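Local coordinates for lipase (Streptomyces rimosus, PDB 5MAL), which hydrolyses triacylglycerols and other carboxylic esters, preferring medium-length acyl chains, and also cleaves palmitoyl-CoA, as a secreted monomeric enzyme of the GDSL lipolytic family, at residues 1-7 and 45-51; 32-36 and 75-79. All coordinates share one frame; numbering follows the deposited sequence.

Interaction 1 of 2, residues 1-7 and 45-51; sequences ATDYVAL and TRFNFTA
Tyr4 and Phe47 lie next to each other on neighbouring parallel strands, their rings tilted by 23° and slid so far apart that they barely overlap; Tyr4 CD2 meets Phe47 CD1 at 3.5 Å. The methyl Thr45 CG2 reaches the edge of the tyrosine ring. On the same face of the sheet, Ala6 CB packs 3.6 Å from Phe49 CD1, with both phenylalanines swung back toward strand 3-8 because CG is anti to the backbone N (chi1 179° in Phe47). On the other face Asp3 OD1 sits over the Arg46 guanidinium, 3.2 Å from NE, a salt bridge of charge alone since no N-H points at the oxygen. Backbone bonds keep this register: Tyr4 N donates to Arg46 O (2.9 Å), Asn48 N to Tyr4 O (2.8 Å) and Ala6 N to Asn48 O. At the far end Ala6 O takes two donors, Thr50 N and Ala51 N, as residues 45-51 turn off the strand. Farther out, Trp38 of helix 34-40 meets the Tyr4 ring edge-to-face, and strand 74-78 hydrogen-bonds along the other edge of strand 3-8. This is the edge pair of the parallel sheet in the alpha/beta/alpha SGNH-hydrolase fold.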
loop_
_atom_site.group_PDB
_atom_site.type_symbol
_atom_site.label_atom_id
_atom_site.label_comp_id
_atom_site.label_asym_id
_atom_site.label_seq_id
_atom_site.Cartn_x
_atom_site.Cartn_y
_atom_site.Cartn_z
ATOM N N ALA A 1 -19.738 13.277 3.289
ATOM C CA ALA A 1 -18.592 12.925 4.118
ATOM C C ALA A 1 -17.905 14.200 4.577
ATOM O O ALA A 1 -18.458 14.930 5.399
ATOM C CB ALA A 1 -17.627 12.045 3.351
ATOM N N THR A 2 -16.679 14.397 4.083
ATOM C CA THR A 2 -16.050 15.706 3.875
ATOM C C THR A 2 -14.627 15.602 3.386
ATOM O O THR A 2 -14.396 14.975 2.360
ATOM C CB THR A 2 -16.080 16.617 5.112
ATOM O OG1 THR A 2 -16.085 15.825 6.310
ATOM C CG2 THR A 2 -17.278 17.560 5.033
ATOM N N ASP A 3 -13.701 16.284 4.059
ATOM C CA ASP A 3 -12.379 16.491 3.478
ATOM C C ASP A 3 -11.519 15.282 3.728
ATOM O O ASP A 3 -11.058 15.049 4.834
ATOM C CB ASP A 3 -11.709 17.743 4.032
ATOM C CG ASP A 3 -12.398 19.002 3.583
ATOM O OD1 ASP A 3 -12.145 19.433 2.441
ATOM O OD2 ASP A 3 -13.202 19.546 4.360
ATOM N N TYR A 4 -11.326 14.528 2.662
ATOM C CA TYR A 4 -10.592 13.281 2.680
ATOM C C TYR A 4 -9.327 13.472 1.864
ATOM O O TYR A 4 -9.393 13.801 0.680
ATOM C CB TYR A 4 -11.477 12.169 2.106
ATOM C CG TYR A 4 -10.803 10.838 1.845
ATOM C CD1 TYR A 4 -9.752 10.383 2.640
ATOM C CD2 TYR A 4 -11.233 10.021 0.791
ATOM C CE1 TYR A 4 -9.158 9.133 2.402
ATOM C CE2 TYR A 4 -10.627 8.797 0.539
ATOM C CZ TYR A 4 -9.600 8.359 1.348
ATOM O OH TYR A 4 -9.004 7.145 1.109
ATOM N N VAL A 5 -8.172 13.311 2.498
ATOM C CA VAL A 5 -6.936 13.269 1.724
ATOM C C VAL A 5 -6.413 11.849 1.678
ATOM O O VAL A 5 -6.201 11.221 2.718
ATOM C CB VAL A 5 -5.849 14.161 2.294
ATOM C CG1 VAL A 5 -4.598 14.067 1.417
ATOM C CG2 VAL A 5 -6.346 15.620 2.391
ATOM N N ALA A 6 -6.198 11.350 0.468
ATOM C CA ALA A 6 -5.669 10.005 0.301
ATOM C C ALA A 6 -4.240 10.075 -0.209
ATOM O O ALA A 6 -3.984 10.448 -1.349
ATOM C CB ALA A 6 -6.538 9.211 -0.639
ATOM N N LEU A 7 -3.322 9.705 0.672
ATOM C CA LEU A 7 -1.888 9.739 0.421
ATOM C C LEU A 7 -1.353 8.372 0.105
ATOM O O LEU A 7 -2.007 7.364 0.353
ATOM C CB LEU A 7 -1.138 10.231 1.659
ATOM C CG LEU A 7 -1.651 11.489 2.329
ATOM C CD1 LEU A 7 -0.981 11.546 3.673
ATOM C CD2 LEU A 7 -1.292 12.678 1.451
ATOM N N THR A 45 -17.970 13.908 -0.332
ATOM C CA THR A 45 -16.543 13.846 -0.056
ATOM C C THR A 45 -15.777 14.863 -0.878
ATOM O O THR A 45 -15.793 14.823 -2.105
ATOM C CB THR A 45 -15.960 12.452 -0.346
ATOM O OG1 THR A 45 -16.656 11.477 0.437
ATOM C CG2 THR A 45 -14.486 12.416 0.028
ATOM N N ARG A 46 -15.119 15.786 -0.195
ATOM C CA ARG A 46 -14.144 16.639 -0.848
ATOM C C ARG A 46 -12.865 15.820 -0.893
ATOM O O ARG A 46 -12.154 15.690 0.099
ATOM C CB ARG A 46 -13.957 17.955 -0.094
ATOM C CG ARG A 46 -13.648 19.138 -0.989
ATOM C CD ARG A 46 -13.694 20.438 -0.204
ATOM N NE ARG A 46 -14.752 20.415 0.805
ATOM C CZ ARG A 46 -15.121 21.468 1.527
ATOM N NH1 ARG A 46 -14.517 22.638 1.352
ATOM N NH2 ARG A 46 -16.095 21.353 2.421
ATOM N N PHE A 47 -12.606 15.251 -2.059
ATOM C CA PHE A 47 -11.637 14.181 -2.214
ATOM C C PHE A 47 -10.319 14.670 -2.806
ATOM O O PHE A 47 -10.198 14.900 -4.007
ATOM C CB PHE A 47 -12.271 13.093 -3.083
ATOM C CG PHE A 47 -11.391 11.913 -3.354
ATOM C CD1 PHE A 47 -10.622 11.336 -2.351
ATOM C CD2 PHE A 47 -11.371 11.348 -4.616
ATOM C CE1 PHE A 47 -9.831 10.227 -2.629
ATOM C CE2 PHE A 47 -10.587 10.244 -4.888
ATOM C CZ PHE A 47 -9.824 9.687 -3.894
ATOM N N ASN A 48 -9.318 14.816 -1.953
ATOM C CA ASN A 48 -7.997 15.194 -2.417
ATOM C C ASN A 48 -7.081 13.980 -2.498
ATOM O O ASN A 48 -6.564 13.498 -1.489
ATOM C CB ASN A 48 -7.403 16.278 -1.516
ATOM C CG ASN A 48 -7.882 17.671 -1.906
ATOM O OD1 ASN A 48 -7.544 18.182 -2.976
ATOM N ND2 ASN A 48 -8.675 18.276 -1.052
ATOM N N PHE A 49 -6.891 13.507 -3.723
ATOM C CA PHE A 49 -6.233 12.240 -3.965
ATOM C C PHE A 49 -4.837 12.512 -4.470
ATOM O O PHE A 49 -4.670 12.855 -5.642
ATOM C CB PHE A 49 -7.063 11.453 -4.982
ATOM C CG PHE A 49 -6.729 9.988 -5.087
ATOM C CD1 PHE A 49 -5.889 9.358 -4.175
ATOM C CD2 PHE A 49 -7.349 9.222 -6.069
ATOM C CE1 PHE A 49 -5.617 7.984 -4.279
ATOM C CE2 PHE A 49 -7.107 7.854 -6.173
ATOM C CZ PHE A 49 -6.242 7.232 -5.275
ATOM N N THR A 50 -3.846 12.381 -3.595
ATOM C CA THR A 50 -2.480 12.736 -3.960
ATOM C C THR A 50 -1.539 11.529 -3.946
ATOM O O THR A 50 -0.354 11.652 -4.241
ATOM C CB THR A 50 -1.919 13.830 -3.030
ATOM O OG1 THR A 50 -1.972 13.381 -1.673
ATOM C CG2 THR A 50 -2.732 15.100 -3.172
ATOM N N ALA A 51 -2.067 10.361 -3.601
ATOM C CA ALA A 51 -1.287 9.134 -3.668
ATOM C C ALA A 51 -0.678 8.988 -5.056
ATOM O O ALA A 51 -1.251 9.450 -6.041
ATOM C CB ALA A 51 -2.165 7.917 -3.335
#

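Interaction 2 of 2, residues 32-36 and 75-79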
loop_
_atom_site.group_PDB
_atom_site.type_symbol
_atom_site.label_atom_id
_atom_site.label_comp_id
_atom_site.label_asym_id
_atom_site.label_seq_id
_atom_site.Cartn_x
_atom_site.Cartn_y
_atom_site.Cartn_z
ATOM N N LYS A 32 -10.894 3.024 -9.418
ATOM C CA LYS A 32 -11.270 1.799 -8.728
ATOM C C LYS A 32 -10.333 1.508 -7.560
ATOM O O LYS A 32 -10.393 0.438 -6.959
ATOM C CB LYS A 32 -11.285 0.620 -9.694
ATOM C CG LYS A 32 -12.318 0.782 -10.796
ATOM C CD LYS A 32 -12.458 -0.472 -11.634
ATOM C CE LYS A 32 -13.349 -0.211 -12.839
ATOM N NZ LYS A 32 -14.758 0.029 -12.447
ATOM N N SER A 33 -9.473 2.467 -7.245
ATOM C CA SER A 33 -8.640 2.393 -6.043
ATOM C C SER A 33 -9.493 2.524 -4.789
ATOM O O SER A 33 -10.586 3.098 -4.841
ATOM C CB SER A 33 -7.605 3.511 -6.053
ATOM O OG SER A 33 -8.269 4.758 -5.931
ATOM N N TYR A 34 -9.011 2.044 -3.642
ATOM C CA TYR A 34 -9.906 2.121 -2.488
ATOM C C TYR A 34 -10.222 3.587 -2.115
ATOM O O TYR A 34 -11.341 3.869 -1.728
ATOM C CB TYR A 34 -9.357 1.341 -1.278
ATOM C CG TYR A 34 -8.153 1.949 -0.625
ATOM C CD1 TYR A 34 -8.295 2.918 0.372
ATOM C CD2 TYR A 34 -6.874 1.535 -0.969
ATOM C CE1 TYR A 34 -7.194 3.481 0.966
ATOM C CE2 TYR A 34 -5.762 2.085 -0.371
ATOM C CZ TYR A 34 -5.935 3.063 0.595
ATOM O OH TYR A 34 -4.857 3.636 1.205
ATOM N N PRO A 35 -9.263 4.537 -2.273
ATOM C CA PRO A 35 -9.716 5.884 -1.917
ATOM C C PRO A 35 -10.782 6.427 -2.849
ATOM O O PRO A 35 -11.718 7.060 -2.381
ATOM C CB PRO A 35 -8.437 6.725 -2.035
ATOM C CG PRO A 35 -7.340 5.754 -1.783
ATOM C CD PRO A 35 -7.808 4.532 -2.528
ATOM N N ALA A 36 -10.644 6.184 -4.144
ATOM C CA ALA A 36 -11.639 6.672 -5.089
ATOM C C ALA A 36 -12.987 5.990 -4.845
ATOM O O ALA A 36 -14.037 6.627 -4.908
ATOM C CB ALA A 36 -11.175 6.446 -6.507
ATOM N N VAL A 75 -7.639 11.074 6.661
ATOM C CA VAL A 75 -6.432 10.839 5.899
ATOM C C VAL A 75 -6.220 9.334 5.805
ATOM O O VAL A 75 -6.300 8.627 6.809
ATOM C CB VAL A 75 -5.191 11.490 6.547
ATOM C CG1 VAL A 75 -3.934 11.135 5.768
ATOM C CG2 VAL A 75 -5.363 12.993 6.638
ATOM N N SER A 76 -5.972 8.841 4.601
ATOM C CA SER A 76 -5.561 7.450 4.456
ATOM C C SER A 76 -4.172 7.398 3.848
ATOM O O SER A 76 -3.765 8.302 3.119
ATOM C CB SER A 76 -6.542 6.651 3.592
ATOM O OG SER A 76 -6.662 7.210 2.299
ATOM N N ILE A 77 -3.443 6.323 4.115
ATOM C CA ILE A 77 -2.130 6.202 3.508
ATOM C C ILE A 77 -1.638 4.767 3.504
ATOM O O ILE A 77 -1.891 4.017 4.443
ATOM C CB ILE A 77 -1.108 7.107 4.237
ATOM C CG1 ILE A 77 0.228 7.131 3.486
ATOM C CG2 ILE A 77 -0.953 6.678 5.708
ATOM C CD1 ILE A 77 1.166 8.239 3.960
ATOM N N THR A 78 -1.009 4.380 2.398
ATOM C CA THR A 78 -0.094 3.247 2.366
ATOM C C THR A 78 1.231 3.848 1.925
ATOM O O THR A 78 1.290 4.526 0.921
ATOM C CB THR A 78 -0.523 2.108 1.392
ATOM O OG1 THR A 78 -0.630 2.627 0.067
ATOM C CG2 THR A 78 -1.858 1.502 1.793
ATOM N N ILE A 79 2.283 3.678 2.715
ATOM C CA ILE A 79 3.594 4.167 2.291
ATOM C C ILE A 79 4.658 3.399 3.031
ATOM O O ILE A 79 4.432 2.932 4.148
ATOM C CB ILE A 79 3.781 5.682 2.549
ATOM C CG1 ILE A 79 4.922 6.242 1.689
ATOM C CG2 ILE A 79 4.028 5.959 4.021
ATOM C CD1 ILE A 79 4.626 6.268 0.192
HETATM O O HOH W 1 -4.657 6.529 0.734
#
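The first turn of helix 34-40 sits over strand 74-78 with the backbones well apart, the closest CA atoms being those of Pro35 and Ser76 at 7.8 Å, so side chains alone must cross the space. Tyr34 does most of this. Its CG stands between the backbone N and the carbonyl carbon (chi1 70°), which sends the ring toward the strand, and the hydroxyl comes head-on at Thr78, with OH 3.7 Å from the methyl CG2. Alongside, Tyr34 CE1 lies 4.0 Å from Ser76 OG. A water joins the two polar ends, 2.9 Å from Tyr34 OH and 2.6 Å from Ser76 OG, which also hydrogen-bonds to Tyr4 OH of strand 3-8. Ser33 is the N-cap, its OG accepting from Ala36 N at 3.3 Å at the start of the turn that carries Tyr34 and Pro35. Around this, Ser12 hydrogen-bonds to both Tyr34 OH and Thr78 OG1, while Thr78 OG1 also bonds to Asp9. A phenylalanine in place of Tyr34 would probably leave the water and Ser12 without their phenolic partner. The polar side of the contact thus runs through hydroxyls and one water, with no direct hydrogen bond between the segments, in a buried spot where the Thr78 side chain is about 7 Å from that of the nucleophile Ser10, consistent with a second-shell network behind the active site.

How the interactions relate
Both interactions are built on the same sheet, in which strand 3-8 lies between 46-49 and 74-78. Interaction 1 joins two of its strands directly, at an edge that is partly exposed and held by backbone bonds, aromatic packing and a surface ion pair. Interaction 2 is wholly buried nearer the centre of the chain and sets a helix against the third strand through hydroxyls and a water. They meet where Tyr4 OH hydrogen-bonds to Ser76 OG at 2.6 Å and Leu7 N to Ser76 O. Helix 34-40 then leads into strand 46-49, and Pro35 touches Tyr4 and Ala6 of strand 3-8 and Phe47 and Phe49 of strand 46-49, while Tyr34 reaches strand 74-78.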